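Side-chain contacts in lysosome-associated membrane glycoprotein 2 (Mus musculus, PDB 5GV3), which helps to build lysosomes and sustain autophagy, and keeps the lysosomal lumen acidic by directly inhibiting the proton channel TMEM175: residues 20-25 / 86-91; 73-76 / 81-84. All blocks are in the same frame, centred on the assembly; numbering follows the deposited sequence.

Interaction 1 of 2, residues 20-25 / 86-91. With NAG (2-acetamido-2-deoxy-beta-D-glucopyranose), chain N; NAG (2-acetamido-2-deoxy-beta-D-glucopyranose), chain M; NAG (2-acetamido-2-deoxy-beta-D-glucopyranose), chain P.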
loop_
_atom_site.group_PDB
_atom_site.type_symbol
_atom_site.label_atom_id
_atom_site.label_comp_id
_atom_site.label_asym_id
_atom_site.label_seq_id
_atom_site.Cartn_x
_atom_site.Cartn_y
_atom_site.Cartn_z
ATOM N N MET A 20 1.850 5.958 4.054
ATOM C CA MET A 20 1.637 6.279 2.636
ATOM C C MET A 20 0.717 7.461 2.411
ATOM O O MET A 20 -0.161 7.737 3.225
ATOM C CB MET A 20 1.096 5.042 1.903
ATOM C CG MET A 20 -0.182 4.450 2.510
ATOM S SD MET A 20 -1.019 3.166 1.524
ATOM C CE MET A 20 0.305 2.122 1.108
ATOM N N ASN A 21 0.959 8.193 1.331
ATOM C CA ASN A 21 0.012 9.210 0.905
ATOM C C ASN A 21 -0.055 9.221 -0.627
ATOM O O ASN A 21 0.821 8.661 -1.313
ATOM C CB ASN A 21 0.284 10.598 1.557
ATOM C CG ASN A 21 1.574 11.278 1.125
ATOM O OD1 ASN A 21 2.158 10.987 0.083
ATOM N ND2 ASN A 21 2.008 12.240 1.958
ATOM N N PHE A 22 -1.143 9.782 -1.147
ATOM C CA PHE A 22 -1.431 9.761 -2.578
ATOM C C PHE A 22 -1.798 11.135 -3.092
ATOM O O PHE A 22 -2.744 11.757 -2.620
ATOM C CB PHE A 22 -2.581 8.797 -2.869
ATOM C CG PHE A 22 -2.317 7.393 -2.411
ATOM C CD1 PHE A 22 -1.393 6.601 -3.062
ATOM C CD2 PHE A 22 -2.970 6.881 -1.306
ATOM C CE1 PHE A 22 -1.140 5.313 -2.629
ATOM C CE2 PHE A 22 -2.721 5.595 -0.863
ATOM C CZ PHE A 22 -1.807 4.809 -1.521
ATOM N N THR A 23 -1.031 11.615 -4.059
ATOM C CA THR A 23 -1.318 12.898 -4.669
ATOM C C THR A 23 -2.090 12.653 -5.960
ATOM O O THR A 23 -1.550 12.105 -6.919
ATOM C CB THR A 23 -0.031 13.687 -4.933
ATOM O OG1 THR A 23 0.713 13.794 -3.715
ATOM C CG2 THR A 23 -0.347 15.084 -5.426
ATOM N N ILE A 24 -3.369 13.023 -5.959
ATOM C CA ILE A 24 -4.255 12.721 -7.080
ATOM C C ILE A 24 -4.707 13.975 -7.827
ATOM O O ILE A 24 -5.190 14.936 -7.222
ATOM C CB ILE A 24 -5.511 11.957 -6.615
ATOM C CG1 ILE A 24 -5.108 10.681 -5.872
ATOM C CG2 ILE A 24 -6.424 11.633 -7.818
ATOM C CD1 ILE A 24 -6.270 9.941 -5.257
ATOM N N THR A 25 -4.525 13.964 -9.144
ATOM C CA THR A 25 -5.047 15.024 -9.998
ATOM C C THR A 25 -6.308 14.526 -10.686
ATOM O O THR A 25 -6.294 13.479 -11.324
ATOM C CB THR A 25 -4.022 15.471 -11.059
ATOM O OG1 THR A 25 -2.803 15.868 -10.421
ATOM C CG2 THR A 25 -4.572 16.654 -11.870
ATOM N N ILE A 86 0.435 -3.725 -6.737
ATOM C CA ILE A 86 -0.003 -2.629 -5.903
ATOM C C ILE A 86 -1.058 -1.854 -6.681
ATOM O O ILE A 86 -0.816 -1.410 -7.801
ATOM C CB ILE A 86 1.151 -1.699 -5.507
ATOM C CG1 ILE A 86 2.224 -2.480 -4.750
ATOM C CG2 ILE A 86 0.635 -0.538 -4.663
ATOM C CD1 ILE A 86 3.472 -1.676 -4.461
ATOM N N VAL A 87 -2.245 -1.740 -6.098
ATOM C CA VAL A 87 -3.362 -1.093 -6.772
ATOM C C VAL A 87 -4.043 -0.068 -5.872
ATOM O O VAL A 87 -4.347 -0.340 -4.708
ATOM C CB VAL A 87 -4.409 -2.125 -7.225
ATOM C CG1 VAL A 87 -5.640 -1.429 -7.766
ATOM C CG2 VAL A 87 -3.823 -3.060 -8.270
ATOM N N LEU A 88 -4.282 1.113 -6.427
ATOM C CA LEU A 88 -5.045 2.152 -5.757
ATOM C C LEU A 88 -6.354 2.385 -6.502
ATOM O O LEU A 88 -6.362 2.525 -7.724
ATOM C CB LEU A 88 -4.248 3.453 -5.683
ATOM C CG LEU A 88 -4.954 4.655 -5.059
ATOM C CD1 LEU A 88 -5.004 4.499 -3.558
ATOM C CD2 LEU A 88 -4.251 5.949 -5.439
ATOM N N SER A 89 -7.460 2.402 -5.768
ATOM C CA SER A 89 -8.751 2.754 -6.352
ATOM C C SER A 89 -9.312 3.965 -5.640
ATOM O O SER A 89 -9.347 4.015 -4.408
ATOM C CB SER A 89 -9.740 1.592 -6.278
ATOM O OG SER A 89 -9.231 0.455 -6.944
ATOM N N TYR A 90 -9.711 4.967 -6.409
ATOM C CA TYR A 90 -10.300 6.152 -5.813
ATOM C C TYR A 90 -11.609 6.529 -6.495
ATOM O O TYR A 90 -11.793 6.318 -7.693
ATOM C CB TYR A 90 -9.318 7.326 -5.812
ATOM C CG TYR A 90 -8.809 7.790 -7.155
ATOM C CD1 TYR A 90 -7.722 7.173 -7.758
ATOM C CD2 TYR A 90 -9.394 8.870 -7.803
ATOM C CE1 TYR A 90 -7.237 7.610 -8.973
ATOM C CE2 TYR A 90 -8.921 9.313 -9.027
ATOM C CZ TYR A 90 -7.842 8.683 -9.604
ATOM O OH TYR A 90 -7.370 9.123 -10.819
ATOM N N ASN A 91 -12.529 7.043 -5.686
ATOM C CA ASN A 91 -13.896 7.306 -6.092
ATOM C C ASN A 91 -14.155 8.810 -6.126
ATOM O O ASN A 91 -14.256 9.448 -5.081
ATOM C CB ASN A 91 -14.830 6.597 -5.113
ATOM C CG ASN A 91 -16.291 6.785 -5.431
ATOM O OD1 ASN A 91 -16.675 7.605 -6.266
ATOM N ND2 ASN A 91 -17.130 6.017 -4.743
HETATM C C1 NAG N . -18.549 6.125 -4.931
HETATM C C2 NAG N . -19.309 4.848 -4.635
HETATM C C3 NAG N . -20.790 5.072 -4.896
HETATM C C4 NAG N . -21.296 6.249 -4.072
HETATM C C5 NAG N . -20.413 7.488 -4.260
HETATM C C6 NAG N . -20.718 8.576 -3.256
HETATM C C7 NAG N . -18.109 2.721 -4.852
HETATM C C8 NAG N . -17.689 1.622 -5.779
HETATM N N2 NAG N . -18.813 3.719 -5.403
HETATM O O3 NAG N . -21.516 3.893 -4.564
HETATM O O4 NAG N . -22.622 6.574 -4.470
HETATM O O5 NAG N . -19.023 7.167 -4.088
HETATM O O6 NAG N . -19.957 8.401 -2.068
HETATM O O7 NAG N . -17.820 2.712 -3.660
HETATM C C1 NAG M . 3.192 13.061 1.811
HETATM C C2 NAG M . 3.163 14.296 2.720
HETATM C C3 NAG M . 4.419 15.136 2.508
HETATM C C4 NAG M . 5.666 14.275 2.664
HETATM C C5 NAG M . 5.584 13.045 1.763
HETATM C C6 NAG M . 6.731 12.086 1.976
HETATM C C7 NAG M . 0.997 15.240 3.403
HETATM C C8 NAG M . -0.166 16.100 3.000
HETATM N N2 NAG M . 1.968 15.097 2.492
HETATM O O3 NAG M . 4.448 16.203 3.447
HETATM O O4 NAG M . 6.823 15.036 2.332
HETATM O O5 NAG M . 4.386 12.315 2.057
HETATM O O6 NAG M . 6.646 11.494 3.263
HETATM O O7 NAG M . 1.056 14.699 4.503
HETATM C C1 NAG P . -7.278 17.758 -16.750
HETATM C C2 NAG P . -7.508 16.248 -16.796
HETATM C C3 NAG P . -7.786 15.787 -18.227
HETATM C C4 NAG P . -8.902 16.604 -18.858
HETATM C C5 NAG P . -8.556 18.084 -18.770
HETATM C C6 NAG P . -9.637 18.982 -19.328
HETATM C C7 NAG P . -6.303 15.101 -14.987
HETATM C C8 NAG P . -5.053 14.368 -14.612
HETATM N N2 NAG P . -6.368 15.532 -16.252
HETATM O O3 NAG P . -8.156 14.414 -18.197
HETATM O O4 NAG P . -9.055 16.234 -20.224
HETATM O O5 NAG P . -8.381 18.446 -17.392
HETATM O O6 NAG P . -9.496 20.299 -18.817
HETATM O O7 NAG P . -7.208 15.295 -14.184
HETATM O O HOH W 1 -8.445 11.516 -12.155
#
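Strands 20-25 and 86-91 face each other across the interior of the first lumenal domain, their axes 10.6 Å apart at closest approach and running 51° from parallel. No hydrogen bond joins them directly; Phe22 lies nearest Leu88 and Ile24 nearest Tyr90, with alternate residues of each strand directed inward. This is face-to-face sheet packing, and large apolar side chains suit the gap. Leu88 CD1 sits over the middle of the Phe22 ring, 3.7 Å from its centroid and only 11° off the ring normal, a CH-pi contact. The second methyl, CD2, reaches the root of the ring, 3.8 Å from Phe22 CD1, so the forked leucine follows the ring's length. Ile24 likewise uses both its branches against one aromatic: CG2 lies over the face of Tyr90 toward the hydroxyl end, 3.6 Å from Tyr90 CE2, while Ile24 CD1 comes to 3.8 Å from Tyr90 CG. With chi1 at 60°, Tyr90 CG stands between its own backbone N and carbonyl carbon, which lays the ring along Ile24. Tyrosine fits here because its apolar ring packs inward while its OH meets a water 2.9 Å away, in the ring plane, and that water donates to Thr25 O. The outward-facing Asn21 and Asn91 each carry an N-linked glycan, leaving the sugars on the outer surfaces. Around the contact, strand 20-25 is hydrogen-bonded between strands 32-39 and 136-146, Ile24 also touching Ile38, while Leu88 rests on Val68 of strand 68-76 and Trp70 of that strand meets the Phe22 ring.

Interaction 2 of 2, residues 73-76 / 81-84. With NAG (2-acetamido-2-deoxy-beta-D-glucopyranose), chain O.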
loop_
_atom_site.group_PDB
_atom_site.type_symbol
_atom_site.label_atom_id
_atom_site.label_comp_id
_atom_site.label_asym_id
_atom_site.label_seq_id
_atom_site.Cartn_x
_atom_site.Cartn_y
_atom_site.Cartn_z
ATOM N N ASN A 73 -0.092 -7.377 -3.277
ATOM C CA ASN A 73 0.141 -8.814 -3.272
ATOM C C ASN A 73 1.500 -9.200 -2.789
ATOM O O ASN A 73 2.490 -8.539 -3.096
ATOM C CB ASN A 73 0.026 -9.416 -4.665
ATOM C CG ASN A 73 -1.344 -9.874 -5.004
ATOM O OD1 ASN A 73 -2.199 -10.067 -4.139
ATOM N ND2 ASN A 73 -1.554 -10.092 -6.293
ATOM N N PHE A 74 1.536 -10.312 -2.073
ATOM C CA PHE A 74 2.780 -10.970 -1.727
ATOM C C PHE A 74 2.693 -12.417 -2.204
ATOM O O PHE A 74 1.821 -13.156 -1.775
ATOM C CB PHE A 74 3.049 -10.891 -0.219
ATOM C CG PHE A 74 2.889 -9.509 0.363
ATOM C CD1 PHE A 74 3.913 -8.574 0.260
ATOM C CD2 PHE A 74 1.728 -9.152 1.038
ATOM C CE1 PHE A 74 3.775 -7.299 0.797
ATOM C CE2 PHE A 74 1.585 -7.884 1.585
ATOM C CZ PHE A 74 2.615 -6.955 1.461
ATOM N N THR A 75 3.559 -12.801 -3.134
ATOM C CA THR A 75 3.538 -14.153 -3.694
ATOM C C THR A 75 4.823 -14.899 -3.365
ATOM O O THR A 75 5.910 -14.461 -3.736
ATOM C CB THR A 75 3.345 -14.153 -5.217
ATOM O OG1 THR A 75 2.091 -13.539 -5.543
ATOM C CG2 THR A 75 3.357 -15.583 -5.734
ATOM N N LYS A 76 4.698 -16.032 -2.689
ATOM C CA LYS A 76 5.865 -16.719 -2.156
ATOM C C LYS A 76 6.626 -17.516 -3.220
ATOM O O LYS A 76 6.026 -18.202 -4.038
ATOM C CB LYS A 76 5.448 -17.639 -1.011
ATOM C CG LYS A 76 6.620 -18.314 -0.315
ATOM C CD LYS A 76 6.181 -19.044 0.937
ATOM C CE LYS A 76 7.331 -19.833 1.540
ATOM N NZ LYS A 76 7.039 -20.266 2.933
ATOM N N TYR A 81 10.070 -14.027 -2.197
ATOM C CA TYR A 81 8.664 -13.649 -2.304
ATOM C C TYR A 81 8.601 -12.281 -2.949
ATOM O O TYR A 81 9.482 -11.444 -2.752
ATOM C CB TYR A 81 7.900 -13.704 -0.964
ATOM C CG TYR A 81 8.123 -12.615 0.076
ATOM C CD1 TYR A 81 7.394 -11.429 0.040
ATOM C CD2 TYR A 81 8.975 -12.819 1.146
ATOM C CE1 TYR A 81 7.562 -10.451 1.007
ATOM C CE2 TYR A 81 9.148 -11.850 2.119
ATOM C CZ TYR A 81 8.442 -10.669 2.044
ATOM O OH TYR A 81 8.614 -9.710 3.013
ATOM N N SER A 82 7.576 -12.085 -3.769
ATOM C CA SER A 82 7.445 -10.847 -4.516
ATOM C C SER A 82 6.384 -9.950 -3.926
ATOM O O SER A 82 5.346 -10.421 -3.457
ATOM C CB SER A 82 7.131 -11.132 -5.989
ATOM O OG SER A 82 5.985 -11.958 -6.114
ATOM N N ILE A 83 6.667 -8.653 -3.957
ATOM C CA ILE A 83 5.704 -7.623 -3.621
ATOM C C ILE A 83 5.212 -7.094 -4.951
ATOM O O ILE A 83 5.984 -6.546 -5.734
ATOM C CB ILE A 83 6.320 -6.501 -2.779
ATOM C CG1 ILE A 83 6.897 -7.061 -1.482
ATOM C CG2 ILE A 83 5.287 -5.446 -2.467
ATOM C CD1 ILE A 83 7.698 -6.061 -0.724
ATOM N N HIS A 84 3.928 -7.286 -5.217
ATOM C CA HIS A 84 3.422 -7.188 -6.574
ATOM C C HIS A 84 1.973 -6.662 -6.587
ATOM O O HIS A 84 1.301 -6.663 -5.557
ATOM C CB HIS A 84 3.568 -8.574 -7.229
ATOM C CG HIS A 84 2.932 -8.698 -8.576
ATOM N ND1 HIS A 84 3.123 -7.782 -9.580
ATOM C CD2 HIS A 84 2.134 -9.664 -9.087
ATOM C CE1 HIS A 84 2.446 -8.164 -10.653
ATOM N NE2 HIS A 84 1.823 -9.285 -10.368
HETATM C C1 NAG O . -2.772 -10.552 -6.882
HETATM C C2 NAG O . -2.765 -12.059 -7.152
HETATM C C3 NAG O . -4.039 -12.462 -7.900
HETATM C C4 NAG O . -5.272 -11.924 -7.177
HETATM C C5 NAG O . -5.108 -10.430 -6.908
HETATM C C6 NAG O . -6.238 -9.816 -6.118
HETATM C C7 NAG O . -1.146 -13.688 -8.055
HETATM C C8 NAG O . 0.095 -13.868 -8.880
HETATM N N2 NAG O . -1.577 -12.431 -7.916
HETATM O O3 NAG O . -4.111 -13.877 -8.018
HETATM O O4 NAG O . -6.437 -12.136 -7.967
HETATM O O5 NAG O . -3.917 -10.217 -6.147
HETATM O O6 NAG O . -5.894 -8.503 -5.694
HETATM O O7 NAG O . -1.731 -14.639 -7.548
#
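Asn73-Lys76 and Tyr81-His84 are the paired ends of a beta hairpin, antiparallel strands whose hydrogen-bonded pairs are Asn73 with His84 and Thr75 with Ser82. Each of these pairs exchanges two backbone bonds, such as Ser82 N to Thr75 O at 2.9 Å. Phe74, Tyr81 and Ile83 make an apolar cluster on one face. Phe74 CB lies 4.0 Å from Ser82 O; with CG beside the backbone N (chi1 -49°), the CD1 side of the ring is laid next to the partner strand, Phe74 CD1 meeting Ile83 CG1 at 3.8 Å and Tyr81 CE1 at 4.2 Å. Farther out, Phe74 CE1 also meets Ile83 CG2; Ile83 CG1 lies at the ring's edge, near its plane. Phe74 and Ile83 both touch Leu145 of strand 136-146. Tyrosine suits position 81 because its ring packs among apolar neighbours, edge-to-face with Phe148, while its OH hydrogen-bonds Ala147 N. The other face carries the polar Asn73, Thr75, Ser82 and His84, suited to its glycan-bearing side: Asn73 ND2 holds the sugar and also hydrogen-bonds to OD2 of Asp85. Thr75 completes the Asn-Phe-Thr glycosylation sequon; its OG1, buried here with no polar partner in the model, lies 3.9 Å from the sugar's acetyl methyl, C8.

Overall arrangement
From the N terminus, the chain first lays down strand 11-28, which holds residues 20-25, in the mixed sheet. After strand 32-39 it enters the four-stranded antiparallel sheet, turning back between strands 68-76 and 81-91. There interaction 2 closes a short hairpin loop of four residues. Continuing along strand 81-91, the chain passes from 81-84 through Asp85 into 86-91, where interaction 1 closes a far longer loop with 60 residues between its segments; interaction 2 is therefore nested within it. One strand thus serves both: interaction 2 records its pairing within the sheet, interaction 1 its packing against the other sheet. The two centres lie 20 Å apart, on opposite sides of the chain's centre.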